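Local atomic coordinates of inositol dehydrogenase (Lactobacillus casei, PDB entry 4MKX), a protein that probably oxidises scyllo-inositol in an NAD-dependent reaction, as a sugar alcohol dehydrogenase of the Gfo/Idh/MocA family. Residues D73-V76 with Q77-I81; K151-V154 with D155-K158; L115-E118 with A119-T123. All coordinates share one frame; numbering follows the deposited sequence.

In the fold
All three interactions are local contacts within or at the end of one helix, but in different surroundings. Interactions 1 and 3 belong to the NAD-binding Rossmann domain, on helices 72-78 and 117-128, with centres about 25 Å apart; interaction 2, at the end of helix 145-155, lies in the C-terminal domain, about 43 Å from interaction 1, centre to centre. Interaction 1 is partly buried and combines an apolar face against the parallel sheet with an outer His-Asp pair. Interactions 2 and 3 are surface contacts at contrasting helix ends: a Schellman motif with a Lys-Asp salt bridge and a lysine-to-glutamine hydrogen bond at the C-terminus, and an aspartate N-cap followed by glutamates at the N-terminus.

Interaction 1. Residues D73-V76 with Q77-I81; sequences DDMV and QHADI
Asp74 and His78 meet one turn apart on the outer side of the helix. Asp74 has CG anti to its backbone nitrogen (chi1 -172°), which brings the carboxylate forward to the imidazole. Followed outward, His78 starts with CB 3.5 Å from Asp74 O, and CG then lies about equally far from that carbonyl oxygen and from Asp74 OD1. At ND1 the ring donates to Asp74 OD1 across 2.4 Å, so short for a hydrogen bond that the exact length is doubtful. CE1 passes the same oxygen at 3.1 Å. The carboxylate approaches the ring edge, with the two planes 80° apart, while Gln77 CB sits 3.9 Å above the ring plane, over its centre. Histidine suits this place because ND1 can reach a carboxylate one turn back.

The inner side is apolar. Met75 CG touches Ala79 CB at 3.9 Å and Ile81 CD1 at 4.1 Å, its chain crossing that of Ile81 at about a right angle. Ala79 is the first residue to leave the helical conformation, and its small methyl, which suits the close fit, stays beside Met75, whose carbonyl oxygen accepts from Ala79 N at 2.8 Å. A water donates to both Val76 O and Ala79 O, serving carbonyls at the helix end.

Met75 and Ala79 lie against Ala47 of strand 43-49 and Phe69 of strand 67-69, so this helix packs on the edge region of the parallel sheet. Asp73 bonds Ser99 of helix 93-102, and Asp80 forms a salt bridge with Lys19 of strand 18-23.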
loop_
_atom_site.group_PDB
_atom_site.type_symbol
_atom_site.label_atom_id
_atom_site.label_comp_id
_atom_site.label_asym_id
_atom_site.label_seq_id
_atom_site.Cartn_x
_atom_site.Cartn_y
_atom_site.Cartn_z
ATOM N N ASP A 73 16.320 -14.600 -46.011
ATOM C CA ASP A 73 16.808 -15.880 -46.493
ATOM C C ASP A 73 18.293 -15.812 -46.800
ATOM O O ASP A 73 19.000 -16.795 -46.638
ATOM C CB ASP A 73 16.027 -16.332 -47.727
ATOM C CG ASP A 73 14.563 -16.540 -47.428
ATOM O OD1 ASP A 73 14.237 -17.570 -46.805
ATOM O OD2 ASP A 73 13.748 -15.665 -47.790
ATOM N N ASP A 74 18.753 -14.640 -47.228
ATOM C CA ASP A 74 20.169 -14.437 -47.502
ATOM C C ASP A 74 20.943 -14.597 -46.198
ATOM O O ASP A 74 21.973 -15.259 -46.160
ATOM C CB ASP A 74 20.402 -13.052 -48.099
ATOM C CG ASP A 74 21.829 -12.852 -48.574
ATOM O OD1 ASP A 74 22.564 -13.857 -48.693
ATOM O OD2 ASP A 74 22.211 -11.690 -48.830
ATOM N N MET A 75 20.415 -14.032 -45.113
ATOM C CA MET A 75 21.091 -14.152 -43.819
ATOM C C MET A 75 21.178 -15.596 -43.343
ATOM O O MET A 75 22.238 -16.065 -42.926
ATOM C CB MET A 75 20.398 -13.315 -42.740
ATOM C CG MET A 75 21.050 -13.486 -41.364
ATOM S SD MET A 75 20.339 -12.448 -40.064
ATOM C CE MET A 75 18.700 -13.145 -39.919
ATOM N N VAL A 76 20.059 -16.302 -43.386
ATOM C CA VAL A 76 20.022 -17.657 -42.851
ATOM C C VAL A 76 20.859 -18.652 -43.684
ATOM O O VAL A 76 21.385 -19.648 -43.164
ATOM C CB VAL A 76 18.568 -18.105 -42.677
ATOM C CG1 VAL A 76 18.507 -19.434 -42.007
ATOM C CG2 VAL A 76 17.834 -17.084 -41.812
ATOM N N GLN A 77 21.000 -18.369 -44.971
ATOM C CA GLN A 77 21.786 -19.241 -45.834
ATOM C C GLN A 77 23.281 -18.992 -45.700
ATOM O O GLN A 77 24.082 -19.924 -45.804
ATOM C CB GLN A 77 21.385 -19.056 -47.296
ATOM C CG GLN A 77 20.016 -19.580 -47.644
ATOM C CD GLN A 77 19.651 -19.292 -49.085
ATOM O OE1 GLN A 77 20.392 -19.642 -50.004
ATOM N NE2 GLN A 77 18.508 -18.644 -49.290
ATOM N N HIS A 78 23.665 -17.740 -45.481
ATOM C CA HIS A 78 25.075 -17.370 -45.605
ATOM C C HIS A 78 25.775 -16.891 -44.330
ATOM O O HIS A 78 26.984 -17.058 -44.201
ATOM C CB HIS A 78 25.248 -16.331 -46.716
ATOM C CG HIS A 78 24.669 -16.756 -48.032
ATOM N ND1 HIS A 78 23.714 -16.016 -48.697
ATOM C CD2 HIS A 78 24.922 -17.833 -48.813
ATOM C CE1 HIS A 78 23.391 -16.628 -49.823
ATOM N NE2 HIS A 78 24.113 -17.730 -49.919
ATOM N N ALA A 79 25.036 -16.298 -43.390
ATOM C CA ALA A 79 25.670 -15.760 -42.183
ATOM C C ALA A 79 26.261 -16.855 -41.301
ATOM O O ALA A 79 25.830 -18.008 -41.343
ATOM C CB ALA A 79 24.687 -14.894 -41.381
ATOM N N ASP A 80 27.259 -16.495 -40.503
ATOM C CA ASP A 80 27.850 -17.451 -39.579
ATOM C C ASP A 80 27.061 -17.453 -38.274
ATOM O O ASP A 80 27.531 -16.948 -37.257
ATOM C CB ASP A 80 29.313 -17.096 -39.304
ATOM C CG ASP A 80 30.009 -18.118 -38.428
ATOM O OD1 ASP A 80 29.537 -19.278 -38.356
ATOM O OD2 ASP A 80 31.043 -17.763 -37.820
ATOM N N ILE A 81 25.861 -18.023 -38.306
ATOM C CA ILE A 81 24.987 -18.012 -37.134
ATOM C C ILE A 81 24.465 -19.408 -36.810
ATOM O O ILE A 81 24.379 -20.264 -37.698
ATOM C CB ILE A 81 23.799 -17.063 -37.337
ATOM C CG1 ILE A 81 22.942 -17.493 -38.534
ATOM C CG2 ILE A 81 24.277 -15.625 -37.509
ATOM C CD1 ILE A 81 21.747 -16.557 -38.780
HETATM O O HOH W 1 24.129 -19.776 -42.402
#

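Interaction 2. Residues K151-V154 with D155-K158; sequences KQLV and DQGK
Lys151 curls forward along the helix to Asp155, one turn later. It leaves the backbone with CG anti to N, then bends at chi2 (63°) and again at chi4, which carries NZ round to the carboxylate. NZ lies 3.0 Å from Asp155 OD2, on that oxygen's syn lone pair, in a salt bridge; the bond to Asp155 OD1, at 3.2 Å, is weak. The lysine charge probably offsets that of an aspartate placed near a helix C-terminus.

Gln152 and Gln156 run side by side in extended form, pointing the same way, with Gln156 NE2 3.6 Å from Gln152 CG, yet their amide planes stand 86° apart. Gln156 OE1 accepts instead from Lys158 NZ at 2.7 Å, a reach that Lys158 achieves with an unusual chi2 of -110° and a bent end. Its NZ also comes within 4.1 Å of Leu153 CD2.

The helix closes with a Schellman motif: Lys158 N donates to Leu153 O and Gly157 N to Val154 O, both at 3.0 Å. Glycine readily takes the positive phi needed at 157.

Lys151 and Val154 rest on Phe206 of helix 197-207, Lys151 also touching Trp205, while Leu153 packs on Val285 of the second subunit.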
loop_
_atom_site.group_PDB
_atom_site.type_symbol
_atom_site.label_atom_id
_atom_site.label_comp_id
_atom_site.label_asym_id
_atom_site.label_seq_id
_atom_site.Cartn_x
_atom_site.Cartn_y
_atom_site.Cartn_z
ATOM N N LYS A 151 3.149 -18.211 -9.775
ATOM C CA LYS A 151 2.991 -19.549 -10.324
ATOM C C LYS A 151 3.435 -20.587 -9.295
ATOM O O LYS A 151 2.802 -21.631 -9.130
ATOM C CB LYS A 151 3.829 -19.682 -11.596
ATOM C CG LYS A 151 3.685 -21.024 -12.313
ATOM C CD LYS A 151 2.266 -21.239 -12.802
ATOM C CE LYS A 151 2.209 -22.304 -13.920
ATOM N NZ LYS A 151 2.875 -23.570 -13.507
ATOM N N GLN A 152 4.521 -20.280 -8.603
ATOM C CA GLN A 152 5.054 -21.154 -7.571
ATOM C C GLN A 152 4.036 -21.368 -6.452
ATOM O O GLN A 152 3.796 -22.500 -6.038
ATOM C CB GLN A 152 6.328 -20.539 -7.024
ATOM C CG GLN A 152 7.051 -21.348 -5.991
ATOM C CD GLN A 152 8.447 -20.813 -5.775
ATOM O OE1 GLN A 152 8.926 -19.976 -6.547
ATOM N NE2 GLN A 152 9.112 -21.286 -4.728
ATOM N N LEU A 153 3.426 -20.286 -5.971
ATOM C CA LEU A 153 2.372 -20.408 -4.965
ATOM C C LEU A 153 1.219 -21.277 -5.459
ATOM O O LEU A 153 0.705 -22.122 -4.725
ATOM C CB LEU A 153 1.835 -19.029 -4.560
ATOM C CG LEU A 153 2.827 -18.130 -3.833
ATOM C CD1 LEU A 153 2.157 -16.814 -3.483
ATOM C CD2 LEU A 153 3.311 -18.837 -2.597
ATOM N N VAL A 154 0.808 -21.064 -6.703
ATOM C CA VAL A 154 -0.275 -21.841 -7.286
ATOM C C VAL A 154 0.096 -23.324 -7.386
ATOM O O VAL A 154 -0.707 -24.190 -7.038
ATOM C CB VAL A 154 -0.689 -21.285 -8.666
ATOM C CG1 VAL A 154 -1.576 -22.265 -9.412
ATOM C CG2 VAL A 154 -1.392 -19.939 -8.511
ATOM N N ASP A 155 1.310 -23.608 -7.846
ATOM C CA ASP A 155 1.762 -24.992 -8.020
ATOM C C ASP A 155 1.870 -25.732 -6.691
ATOM O O ASP A 155 1.664 -26.947 -6.624
ATOM C CB ASP A 155 3.115 -25.030 -8.737
ATOM C CG ASP A 155 3.001 -24.740 -10.220
ATOM O OD1 ASP A 155 1.872 -24.780 -10.751
ATOM O OD2 ASP A 155 4.050 -24.479 -10.850
ATOM N N GLN A 156 2.203 -24.991 -5.642
ATOM C CA GLN A 156 2.325 -25.549 -4.301
ATOM C C GLN A 156 0.964 -25.775 -3.643
ATOM O O GLN A 156 0.899 -26.318 -2.542
ATOM C CB GLN A 156 3.188 -24.648 -3.417
ATOM C CG GLN A 156 4.665 -24.683 -3.775
ATOM C CD GLN A 156 5.474 -23.630 -3.038
ATOM O OE1 GLN A 156 4.929 -22.820 -2.284
ATOM N NE2 GLN A 156 6.784 -23.631 -3.260
ATOM N N GLY A 157 -0.109 -25.344 -4.305
ATOM C CA GLY A 157 -1.466 -25.566 -3.824
ATOM C C GLY A 157 -1.959 -24.509 -2.847
ATOM O O GLY A 157 -2.989 -24.683 -2.192
ATOM N N LYS A 158 -1.241 -23.393 -2.769
ATOM C CA LYS A 158 -1.502 -22.378 -1.749
ATOM C C LYS A 158 -2.792 -21.579 -1.910
ATOM O O LYS A 158 -3.268 -20.998 -0.946
ATOM C CB LYS A 158 -0.317 -21.417 -1.639
ATOM C CG LYS A 158 0.936 -22.044 -1.044
ATOM C CD LYS A 158 1.221 -21.492 0.340
ATOM C CE LYS A 158 2.481 -22.120 0.933
ATOM N NZ LYS A 158 3.641 -22.011 0.002
#

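Interaction 3. Residues L115-E118 with A119-T123; sequences LDIE and AIEHT
Asp116 caps the start of helix 117-128 by reaching Ala119. With chi1 at 175° its CG lies beside its own carbonyl carbon and the carboxylate over the first turn, where OD2 accepts from Ala119 N at 2.7 Å. The bond is nearly straight (163° at the hydrogen) and uses the anti lone pair of OD2, the one away from OD1. Aspartate suits an N-cap because its short side chain can replace the missing carbonyl of a preceding turn. Ala119 CB lies 3.4 Å from the same OD2, and a bare methyl adds little bulk beside the cap.

The tight part lies on the inner side, around Ile120. Its backbone N donates to Asp116 O at 2.8 Å, nearly along the C=O axis, and its CG1 presses close to that same oxygen, at 3.1 Å. A branched, apolar residue fits here: Ile120 is buried against Leu94 of helix 93-102 and against Leu332 and Thr335 of helix 328-347. Ile117 faces Lys336 and Leu339 of the latter helix; its CG2 approaches Glu121 OE2 only loosely, at 4.1 Å.

The solvent side, with Glu118 and Glu121, is looser. Glu121 CG passes Ile117 O at 3.3 Å before its carboxylate runs on into an exposed position. Glu118, likewise exposed, extends fully from the helix, its backbone O accepting from His122 N at 3.2 Å. The imidazole of His122 turns away from this turn, and its ND1 bonds Glu98 of helix 93-102, which also receives Thr123 OG1.

The positive end of the helix dipole would probably favour the negative charges of Asp116 and Glu118 in the first turn, and less so that of Glu121 in the second. Asp116 adds a direct bond to a backbone N-H, so capping and electrostatics point the same way.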
loop_
_atom_site.group_PDB
_atom_site.type_symbol
_atom_site.label_atom_id
_atom_site.label_comp_id
_atom_site.label_asym_id
_atom_site.label_seq_id
_atom_site.Cartn_x
_atom_site.Cartn_y
_atom_site.Cartn_z
ATOM N N LEU A 115 -0.840 -15.359 -37.937
ATOM C CA LEU A 115 -2.171 -14.751 -37.925
ATOM C C LEU A 115 -3.266 -15.645 -38.501
ATOM O O LEU A 115 -4.457 -15.448 -38.226
ATOM C CB LEU A 115 -2.132 -13.436 -38.700
ATOM C CG LEU A 115 -1.062 -12.477 -38.192
ATOM C CD1 LEU A 115 -0.915 -11.298 -39.121
ATOM C CD2 LEU A 115 -1.407 -12.017 -36.792
ATOM N N ASP A 116 -2.860 -16.609 -39.314
ATOM C CA ASP A 116 -3.799 -17.478 -40.016
ATOM C C ASP A 116 -3.664 -18.898 -39.497
ATOM O O ASP A 116 -2.582 -19.472 -39.549
ATOM C CB ASP A 116 -3.507 -17.451 -41.515
ATOM C CG ASP A 116 -4.365 -18.429 -42.292
ATOM O OD1 ASP A 116 -5.518 -18.081 -42.617
ATOM O OD2 ASP A 116 -3.886 -19.545 -42.571
ATOM N N ILE A 117 -4.762 -19.452 -38.992
ATOM C CA ILE A 117 -4.776 -20.786 -38.397
ATOM C C ILE A 117 -4.229 -21.870 -39.344
ATOM O O ILE A 117 -3.448 -22.721 -38.931
ATOM C CB ILE A 117 -6.200 -21.195 -37.989
ATOM C CG1 ILE A 117 -6.837 -20.129 -37.093
ATOM C CG2 ILE A 117 -6.184 -22.545 -37.286
ATOM C CD1 ILE A 117 -6.217 -20.048 -35.722
ATOM N N GLU A 118 -4.665 -21.848 -40.599
ATOM C CA GLU A 118 -4.210 -22.842 -41.571
ATOM C C GLU A 118 -2.695 -22.745 -41.761
ATOM O O GLU A 118 -1.988 -23.752 -41.720
ATOM C CB GLU A 118 -4.924 -22.663 -42.922
ATOM C CG GLU A 118 -4.404 -23.605 -44.016
ATOM C CD GLU A 118 -5.076 -23.391 -45.360
ATOM O OE1 GLU A 118 -5.957 -22.509 -45.460
ATOM O OE2 GLU A 118 -4.717 -24.110 -46.318
ATOM N N ALA A 119 -2.204 -21.528 -41.968
ATOM C CA ALA A 119 -0.773 -21.304 -42.127
ATOM C C ALA A 119 0.007 -21.708 -40.875
ATOM O O ALA A 119 1.119 -22.231 -40.972
ATOM C CB ALA A 119 -0.494 -19.859 -42.508
ATOM N N ILE A 120 -0.560 -21.463 -39.695
ATOM C CA ILE A 120 0.100 -21.880 -38.457
ATOM C C ILE A 120 0.271 -23.406 -38.368
ATOM O O ILE A 120 1.326 -23.901 -37.958
ATOM C CB ILE A 120 -0.620 -21.335 -37.201
ATOM C CG1 ILE A 120 -0.560 -19.808 -37.172
ATOM C CG2 ILE A 120 0.012 -21.906 -35.943
ATOM C CD1 ILE A 120 -1.421 -19.179 -36.043
ATOM N N GLU A 121 -0.744 -24.157 -38.785
ATOM C CA GLU A 121 -0.639 -25.612 -38.737
ATOM C C GLU A 121 0.427 -26.138 -39.706
ATOM O O GLU A 121 1.088 -27.136 -39.420
ATOM C CB GLU A 121 -2.007 -26.263 -38.979
ATOM C CG GLU A 121 -3.034 -25.831 -37.933
ATOM C CD GLU A 121 -4.240 -26.748 -37.850
ATOM O OE1 GLU A 121 -4.317 -27.710 -38.643
ATOM O OE2 GLU A 121 -5.105 -26.506 -36.983
ATOM N N HIS A 122 0.616 -25.442 -40.823
ATOM C CA HIS A 122 1.673 -25.797 -41.772
ATOM C C HIS A 122 3.027 -25.634 -41.091
ATOM O O HIS A 122 3.913 -26.478 -41.222
ATOM C CB HIS A 122 1.601 -24.905 -43.009
ATOM C CG HIS A 122 2.620 -25.234 -44.059
ATOM N ND1 HIS A 122 3.885 -24.686 -44.072
ATOM C CD2 HIS A 122 2.549 -26.040 -45.147
ATOM C CE1 HIS A 122 4.554 -25.147 -45.115
ATOM N NE2 HIS A 122 3.765 -25.971 -45.784
ATOM N N THR A 123 3.175 -24.554 -40.334
ATOM C CA THR A 123 4.421 -24.314 -39.607
ATOM C C THR A 123 4.639 -25.317 -38.476
ATOM O O THR A 123 5.764 -25.747 -38.236
ATOM C CB THR A 123 4.479 -22.871 -39.083
ATOM O OG1 THR A 123 4.443 -21.977 -40.201
ATOM C CG2 THR A 123 5.765 -22.628 -38.281
#